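Local coordinates for methylase yhhF (Escherichia coli, PDB 2FPO), which methylates N2 of guanine 966 in 16S ribosomal RNA within the assembled 30S particle, taking the methyl group from S-adenosyl-L-methionine, at residues N142-D146 / N147-A151; P167-P170 / A171-L175; P131-R134 / G135-E139. All coordinates share one frame; numbering follows the deposited sequence. Where two conformers were deposited one is given.

Contact 1 (N142-D146 / N147-A151); sequences NLLED and NGWLA
Leu143 and Leu144 present two successive carbonyls to the chain that turns back past them, and the way Asn147 and Trp149 take them up is a worked example of how a helix is ended. Among the backbone bonds, Asn147 N reaches Leu143 O at 3.0 Å in a last helical i+4 bond. Trp149 N then bonds weakly to Leu144 O at 3.3 Å. This six-to-one link, with Gly148 at positive phi (79°), gives a Schellman-like C-cap. Its second link is missing, since Gly148 N stands 4.3 Å from Glu145 O. A water donates to Leu144 O (2.9 Å) and accepts from Leu150 N, tying the helix end to the start of strand 150-151.

Side-chain contacts accompany the cap. Leu144 CD2 meets Trp149 CB at 3.6 Å, the two side chains crossing almost perpendicularly, while the pyrrole edge of the indole turns CD1 to Leu143 O in the ring plane. Leu143 and Asn147 run alongside each other, methyl CD2 beside the amide ND2 (3.6 Å). That amide and Trp149 NE1 both donate to Leu116 O, so the helix end is also moored to helix 112-116.

The chain of Glu145 bends at chi2 (59°), which brings OE1 over to Leu150 CD1 at 3.6 Å. OE1 also forms a salt bridge with Arg191 and accepts from Trp173 NE1, while OE2 accepts from Asn172 ND2.

Chemically, the cap continues the helical pattern at Leu143 O and gives Leu144 O a donor five residues on, in a sharp reversal from helix to strand; the water adds a second donor to Leu144 O, which probably helps to satisfy it beside the weak Trp149 bond. The neighbouring cation and N-H donors would probably keep Glu145 ionised.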
loop_
_atom_site.group_PDB
_atom_site.type_symbol
_atom_site.label_atom_id
_atom_site.label_comp_id
_atom_site.label_asym_id
_atom_site.label_seq_id
_atom_site.Cartn_x
_atom_site.Cartn_y
_atom_site.Cartn_z
ATOM N N ASN A 142 -8.969 -11.327 -0.685
ATOM C CA ASN A 142 -8.972 -12.804 -0.726
ATOM C C ASN A 142 -7.776 -13.370 -1.451
ATOM O O ASN A 142 -7.254 -14.404 -1.057
ATOM C CB ASN A 142 -10.247 -13.340 -1.352
ATOM C CG ASN A 142 -11.447 -13.199 -0.442
ATOM O OD1 ASN A 142 -12.564 -13.004 -0.914
ATOM N ND2 ASN A 142 -11.232 -13.328 0.858
ATOM N N LEU A 143 -7.345 -12.697 -2.521
ATOM C CA LEU A 143 -6.150 -13.124 -3.252
ATOM C C LEU A 143 -4.907 -13.003 -2.391
ATOM O O LEU A 143 -4.080 -13.906 -2.398
ATOM C CB LEU A 143 -5.978 -12.338 -4.552
ATOM C CG LEU A 143 -7.032 -12.682 -5.625
ATOM C CD1 LEU A 143 -7.177 -11.513 -6.574
ATOM C CD2 LEU A 143 -6.726 -13.963 -6.384
ATOM N N LEU A 144 -4.789 -11.892 -1.645
ATOM C CA LEU A 144 -3.662 -11.695 -0.706
ATOM C C LEU A 144 -3.560 -12.843 0.276
ATOM O O LEU A 144 -2.502 -13.448 0.458
ATOM C CB LEU A 144 -3.755 -10.334 0.044
ATOM C CG LEU A 144 -3.511 -9.066 -0.790
ATOM C CD1 LEU A 144 -3.841 -7.821 0.072
ATOM C CD2 LEU A 144 -2.029 -9.057 -1.272
ATOM N N GLU A 145 -4.677 -13.155 0.911
ATOM C CA GLU A 145 -4.742 -14.273 1.859
ATOM C C GLU A 145 -4.527 -15.666 1.229
ATOM O O GLU A 145 -3.948 -16.531 1.860
ATOM C CB GLU A 145 -6.076 -14.243 2.604
ATOM C CG GLU A 145 -6.301 -15.368 3.646
ATOM C CD GLU A 145 -5.247 -15.386 4.741
ATOM O OE1 GLU A 145 -4.790 -14.296 5.155
ATOM O OE2 GLU A 145 -4.883 -16.502 5.199
ATOM N N ASP A 146 -5.031 -15.893 0.013
ATOM C CA ASP A 146 -5.062 -17.252 -0.542
ATOM C C ASP A 146 -3.786 -17.626 -1.282
ATOM O O ASP A 146 -3.487 -18.799 -1.423
ATOM C CB ASP A 146 -6.233 -17.448 -1.495
ATOM C CG ASP A 146 -7.570 -17.339 -0.818
ATOM O OD1 ASP A 146 -7.656 -17.374 0.431
ATOM O OD2 ASP A 146 -8.559 -17.200 -1.557
ATOM N N ASN A 147 -3.038 -16.632 -1.749
ATOM C CA ASN A 147 -1.899 -16.889 -2.612
ATOM C C ASN A 147 -0.516 -16.632 -1.984
ATOM O O ASN A 147 0.482 -16.548 -2.688
ATOM C CB ASN A 147 -2.097 -16.161 -3.960
ATOM C CG ASN A 147 -3.268 -16.740 -4.748
ATOM O OD1 ASN A 147 -3.623 -17.894 -4.558
ATOM N ND2 ASN A 147 -3.874 -15.946 -5.606
ATOM N N GLY A 148 -0.465 -16.538 -0.654
ATOM C CA GLY A 148 0.810 -16.467 0.052
ATOM C C GLY A 148 1.480 -15.106 0.034
ATOM O O GLY A 148 2.694 -15.002 0.231
ATOM N N TRP A 149 0.701 -14.042 -0.165
ATOM C CA TRP A 149 1.281 -12.703 -0.195
ATOM C C TRP A 149 1.581 -12.102 1.197
ATOM O O TRP A 149 2.151 -11.018 1.309
ATOM C CB TRP A 149 0.336 -11.767 -0.983
ATOM C CG TRP A 149 0.245 -12.167 -2.454
ATOM C CD1 TRP A 149 -0.761 -12.848 -3.063
ATOM C CD2 TRP A 149 1.246 -11.924 -3.467
ATOM N NE1 TRP A 149 -0.478 -13.020 -4.418
ATOM C CE2 TRP A 149 0.762 -12.490 -4.679
ATOM C CE3 TRP A 149 2.516 -11.289 -3.460
ATOM C CZ2 TRP A 149 1.476 -12.422 -5.881
ATOM C CZ3 TRP A 149 3.252 -11.246 -4.666
ATOM C CH2 TRP A 149 2.724 -11.798 -5.851
ATOM N N LEU A 150 1.145 -12.778 2.250
ATOM C CA LEU A 150 1.170 -12.185 3.597
ATOM C C LEU A 150 2.132 -12.982 4.450
ATOM O O LEU A 150 2.102 -14.194 4.410
ATOM C CB LEU A 150 -0.248 -12.183 4.233
ATOM C CG LEU A 150 -1.364 -11.455 3.456
ATOM C CD1 LEU A 150 -2.674 -11.480 4.216
ATOM C CD2 LEU A 150 -0.958 -10.024 3.236
ATOM N N ALA A 151 2.990 -12.288 5.192
ATOM C CA ALA A 151 3.823 -12.906 6.206
ATOM C C ALA A 151 2.899 -13.299 7.339
ATOM O O ALA A 151 1.778 -12.789 7.444
ATOM C CB ALA A 151 4.918 -11.947 6.695
HETATM O O HOH W 1 -0.950 -15.040 2.326
#

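Contact 2 (P167-P170 / A171-L175); sequences PTVP and ANWSL
Pro170 and Trp173 meet twice, once through the backbone and once ring to ring, in a textbook case of a proline-aromatic pair spanning a beta turn. The hydrogen bond comes first: Trp173 N donates to Pro170 O at 3.0 Å, closing a type I turn with Ala171 and Asn172 at its corners. The N-H is aimed fairly straight (158°), yet it reaches the oxygen from above the carbonyl plane, away from the lone-pair directions.

A CH-pi contact joins the two rings. Pro170 CD sits over one face of the indole, 3.6 Å from the centroid of the five-membered ring and only 3° from its normal. The neighbouring CG lies 3.7 Å from Trp173 NE1, so both ring carbons follow the pyrrole portion. With chi1 near -71°, Trp173 CG lies beside its own backbone N, which sends the indole back along the pyrrolidine, both pointing the same way.

An apolar contact adds to this. Val169 CG1 approaches Trp173 CE3, an atom of the six-membered ring, obliquely at 3.9 Å.

At the turn corner a polar atom, Asn172 OD1, rests against the proline ring, 3.4 Å from Pro170 CB, while ND2 of the same amide donates to Glu192 O.

Helix 137-146 adds Ile141, which touches both Pro170 and Trp173, and Glu145, the acceptor shared by Asn172 and Trp173. The turn thus delivers the chain into edge strand 173-181 with its first residue, Trp173, packed against the turn's own proline. Because CD is bonded to the tertiary amide nitrogen, its hydrogens are probably somewhat polarised, which suits them to the electron-rich pyrrole face.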
loop_
_atom_site.group_PDB
_atom_site.type_symbol
_atom_site.label_atom_id
_atom_site.label_comp_id
_atom_site.label_asym_id
_atom_site.label_seq_id
_atom_site.Cartn_x
_atom_site.Cartn_y
_atom_site.Cartn_z
ATOM N N PRO A 167 -15.475 -4.178 5.258
ATOM C CA PRO A 167 -15.301 -5.212 4.222
ATOM C C PRO A 167 -15.259 -6.618 4.823
ATOM O O PRO A 167 -14.825 -6.793 5.963
ATOM C CB PRO A 167 -13.941 -4.874 3.605
ATOM C CG PRO A 167 -13.183 -4.195 4.725
ATOM C CD PRO A 167 -14.255 -3.365 5.436
ATOM N N THR A 168 -15.732 -7.594 4.050
ATOM C CA THR A 168 -15.558 -8.998 4.360
ATOM C C THR A 168 -14.053 -9.300 4.337
ATOM O O THR A 168 -13.346 -9.027 3.344
ATOM C CB THR A 168 -16.388 -9.899 3.381
ATOM O OG1 THR A 168 -17.757 -9.482 3.417
ATOM C CG2 THR A 168 -16.347 -11.385 3.786
ATOM N N VAL A 169 -13.563 -9.803 5.466
ATOM C CA VAL A 169 -12.169 -10.199 5.593
ATOM C C VAL A 169 -12.141 -11.660 6.026
ATOM O O VAL A 169 -13.107 -12.134 6.625
ATOM C CB VAL A 169 -11.383 -9.251 6.582
ATOM C CG1 VAL A 169 -11.338 -7.832 6.003
ATOM C CG2 VAL A 169 -12.030 -9.253 8.016
ATOM N N PRO A 170 -11.048 -12.384 5.718
ATOM C CA PRO A 170 -10.960 -13.773 6.211
ATOM C C PRO A 170 -10.992 -13.818 7.734
ATOM O O PRO A 170 -10.720 -12.812 8.392
ATOM C CB PRO A 170 -9.599 -14.253 5.679
ATOM C CG PRO A 170 -9.320 -13.337 4.501
ATOM C CD PRO A 170 -9.857 -12.012 4.923
ATOM N N ALA A 171 -11.333 -14.982 8.273
ATOM C CA ALA A 171 -11.527 -15.164 9.700
ATOM C C ALA A 171 -10.262 -14.915 10.525
ATOM O O ALA A 171 -10.340 -14.498 11.671
ATOM C CB ALA A 171 -12.097 -16.565 9.973
ATOM N N ASN A 172 -9.096 -15.170 9.936
ATOM C CA ASN A 172 -7.821 -14.904 10.621
ATOM C C ASN A 172 -7.315 -13.459 10.510
ATOM O O ASN A 172 -6.189 -13.154 10.938
ATOM C CB ASN A 172 -6.736 -15.884 10.149
ATOM C CG ASN A 172 -6.461 -15.798 8.650
ATOM O OD1 ASN A 172 -7.346 -15.472 7.852
ATOM N ND2 ASN A 172 -5.235 -16.098 8.266
ATOM N N TRP A 173 -8.130 -12.570 9.938
ATOM C CA TRP A 173 -7.832 -11.120 9.943
ATOM C C TRP A 173 -8.644 -10.427 11.026
ATOM O O TRP A 173 -9.870 -10.600 11.117
ATOM C CB TRP A 173 -8.232 -10.470 8.621
ATOM C CG TRP A 173 -7.409 -10.790 7.429
ATOM C CD1 TRP A 173 -6.824 -11.989 7.111
ATOM C CD2 TRP A 173 -7.130 -9.905 6.338
ATOM N NE1 TRP A 173 -6.174 -11.889 5.892
ATOM C CE2 TRP A 173 -6.353 -10.626 5.397
ATOM C CE3 TRP A 173 -7.479 -8.570 6.050
ATOM C CZ2 TRP A 173 -5.908 -10.055 4.202
ATOM C CZ3 TRP A 173 -7.004 -7.997 4.850
ATOM C CH2 TRP A 173 -6.243 -8.748 3.949
ATOM N N SER A 174 -7.984 -9.613 11.833
ATOM C CA SER A 174 -8.722 -8.809 12.800
ATOM C C SER A 174 -8.454 -7.327 12.577
ATOM O O SER A 174 -7.336 -6.932 12.204
ATOM C CB SER A 174 -8.360 -9.214 14.232
ATOM O OG SER A 174 -6.985 -8.947 14.456
ATOM N N LEU A 175 -9.491 -6.516 12.773
ATOM C CA LEU A 175 -9.359 -5.064 12.728
ATOM C C LEU A 175 -8.368 -4.596 13.804
ATOM O O LEU A 175 -8.550 -4.868 14.979
ATOM C CB LEU A 175 -10.715 -4.372 12.871
ATOM C CG LEU A 175 -10.771 -2.855 12.614
ATOM C CD1 LEU A 175 -10.234 -2.463 11.204
ATOM C CD2 LEU A 175 -12.190 -2.374 12.767
#

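Contact 3 (P131-R134 / G135-E139); sequences PFRR and GLLEE
Phe132 carries its ring between its own backbone N and carbonyl carbon (chi1 56°), while Leu136 holds CG beside its backbone N; together these torsions bring the leucine methyl over the phenyl face. Leu136 CD1 stands 3.8 Å from the ring centroid of Phe132, 15° off the normal, in a CH-pi contact with the two side chains crossing nearly at right angles. CG adds a touch at Phe132 CE1 (3.7 Å). The same CD1 lies 3.4 Å from Phe132 O and 3.9 Å from Pro131 CD, so one methyl is wedged between the proline, the phenyl face and a carbonyl.

Beside the apolar contact, one oxygen organises the turn. Arg133 O accepts from Leu137 N at 2.8 Å, in the carbonyl plane, and from Leu136 N at 3.1 Å, which comes from above that plane. Gly135 takes up backbone angles (phi 108°) at which a side chain would jam against the preceding carbonyl.

Leu136 is the N-cap of helix 137-146, and the buried Leu137 packs against Val158 and Ser160 of strand 154-161. Pro131 and Phe132 end a DPPF sequence, the form of the (N/D)PP(Y/F) motif found in amino-methyltransferases, where the loop borders the active site. The doubly gripped carbonyl and the methyl on the phenyl face would therefore help fix how this motif leaves for the helix.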
loop_
_atom_site.group_PDB
_atom_site.type_symbol
_atom_site.label_atom_id
_atom_site.label_comp_id
_atom_site.label_asym_id
_atom_site.label_seq_id
_atom_site.Cartn_x
_atom_site.Cartn_y
_atom_site.Cartn_z
ATOM N N PRO A 131 -8.717 2.170 -6.750
ATOM C CA PRO A 131 -9.300 3.355 -7.370
ATOM C C PRO A 131 -10.825 3.345 -7.243
ATOM O O PRO A 131 -11.458 4.394 -7.178
ATOM C CB PRO A 131 -8.838 3.250 -8.854
ATOM C CG PRO A 131 -8.632 1.794 -9.067
ATOM C CD PRO A 131 -8.022 1.333 -7.751
ATOM N N PHE A 132 -11.408 2.155 -7.195
ATOM C CA PHE A 132 -12.818 2.021 -6.835
ATOM C C PHE A 132 -12.949 0.733 -6.004
ATOM O O PHE A 132 -12.099 -0.142 -6.099
ATOM C CB PHE A 132 -13.728 2.059 -8.091
ATOM C CG PHE A 132 -13.378 1.015 -9.111
ATOM C CD1 PHE A 132 -13.896 -0.277 -9.003
ATOM C CD2 PHE A 132 -12.486 1.303 -10.146
ATOM C CE1 PHE A 132 -13.549 -1.265 -9.924
ATOM C CE2 PHE A 132 -12.149 0.331 -11.081
ATOM C CZ PHE A 132 -12.669 -0.964 -10.965
ATOM N N ARG A 133 -14.016 0.622 -5.216
ATOM C CA ARG A 133 -14.165 -0.413 -4.180
ATOM C C ARG A 133 -14.751 -1.722 -4.727
ATOM O O ARG A 133 -14.146 -2.806 -4.622
ATOM C CB ARG A 133 -15.095 0.135 -3.076
ATOM C CG ARG A 133 -15.314 -0.754 -1.842
ATOM C CD ARG A 133 -16.592 -1.625 -1.880
ATOM N NE ARG A 133 -17.806 -0.907 -2.275
ATOM C CZ ARG A 133 -19.014 -1.461 -2.352
ATOM N NH1 ARG A 133 -19.185 -2.745 -2.050
ATOM N NH2 ARG A 133 -20.055 -0.732 -2.735
ATOM N N ARG A 134 -15.971 -1.603 -5.251
ATOM C CA ARG A 134 -16.751 -2.762 -5.642
ATOM C C ARG A 134 -16.232 -3.391 -6.917
ATOM O O ARG A 134 -16.219 -2.765 -7.990
ATOM C CB ARG A 134 -18.245 -2.413 -5.749
ATOM C CG ARG A 134 -19.123 -3.656 -5.860
ATOM C CD ARG A 134 -20.514 -3.506 -5.225
ATOM N NE ARG A 134 -21.219 -2.277 -5.594
ATOM C CZ ARG A 134 -21.482 -1.899 -6.838
ATOM N NH1 ARG A 134 -21.080 -2.650 -7.869
ATOM N NH2 ARG A 134 -22.141 -0.759 -7.041
ATOM N N GLY A 135 -15.821 -4.651 -6.785
ATOM C CA GLY A 135 -15.125 -5.362 -7.861
ATOM C C GLY A 135 -13.647 -5.579 -7.608
ATOM O O GLY A 135 -13.040 -6.431 -8.237
ATOM N N LEU A 136 -13.056 -4.793 -6.701
ATOM C CA LEU A 136 -11.624 -4.879 -6.394
ATOM C C LEU A 136 -11.342 -5.158 -4.920
ATOM O O LEU A 136 -10.482 -5.955 -4.608
ATOM C CB LEU A 136 -10.875 -3.590 -6.802
ATOM C CG LEU A 136 -10.874 -3.131 -8.275
ATOM C CD1 LEU A 136 -10.151 -1.820 -8.380
ATOM C CD2 LEU A 136 -10.247 -4.169 -9.246
ATOM N N LEU A 137 -12.020 -4.482 -4.007
ATOM C CA LEU A 137 -11.555 -4.502 -2.618
ATOM C C LEU A 137 -11.544 -5.907 -1.989
ATOM O O LEU A 137 -10.493 -6.388 -1.568
ATOM C CB LEU A 137 -12.368 -3.550 -1.736
ATOM C CG LEU A 137 -11.842 -3.356 -0.299
ATOM C CD1 LEU A 137 -10.448 -2.718 -0.280
ATOM C CD2 LEU A 137 -12.770 -2.509 0.528
ATOM N N GLU A 138 -12.712 -6.544 -1.919
ATOM C CA GLU A 138 -12.789 -7.862 -1.319
ATOM C C GLU A 138 -12.024 -8.932 -2.077
ATOM O O GLU A 138 -11.503 -9.852 -1.444
ATOM C CB GLU A 138 -14.233 -8.311 -1.116
ATOM C CG GLU A 138 -14.730 -8.059 0.298
ATOM C CD GLU A 138 -15.579 -6.823 0.405
ATOM O OE1 GLU A 138 -15.093 -5.745 -0.028
ATOM O OE2 GLU A 138 -16.725 -6.932 0.914
ATOM N N GLU A 139 -11.991 -8.800 -3.412
ATOM C CA GLU A 139 -11.276 -9.699 -4.316
ATOM C C GLU A 139 -9.780 -9.684 -4.035
ATOM O O GLU A 139 -9.128 -10.728 -4.013
ATOM C CB GLU A 139 -11.484 -9.265 -5.773
ATOM C CG GLU A 139 -12.864 -9.618 -6.358
ATOM C CD GLU A 139 -13.985 -8.634 -5.960
ATOM O OE1 GLU A 139 -13.725 -7.630 -5.254
ATOM O OE2 GLU A 139 -15.149 -8.881 -6.362
#

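Along the chain, contact 3 comes first, contact 1 follows and contact 2 comes last. Contacts 3 and 1 occupy the two ends of helix 137-146, the crossover between parallel strands 123-128 and 154-161 of the seven-stranded Rossmann-like methyltransferase sheet; their centres lie about 16 Å apart. Contact 2, about 12 Å from contact 1 and 15 Å from contact 3 between centres, leads into the edge strand 173-181. It packs along the same helix, Pro170 against Glu145 and Pro167 against Leu137 and Glu138, while Trp173 touches Leu150 in the strand after it. The helix thus lies between the DPPF loop, probably beside the active site, and the antiparallel edge strands 184-191 and 173-181.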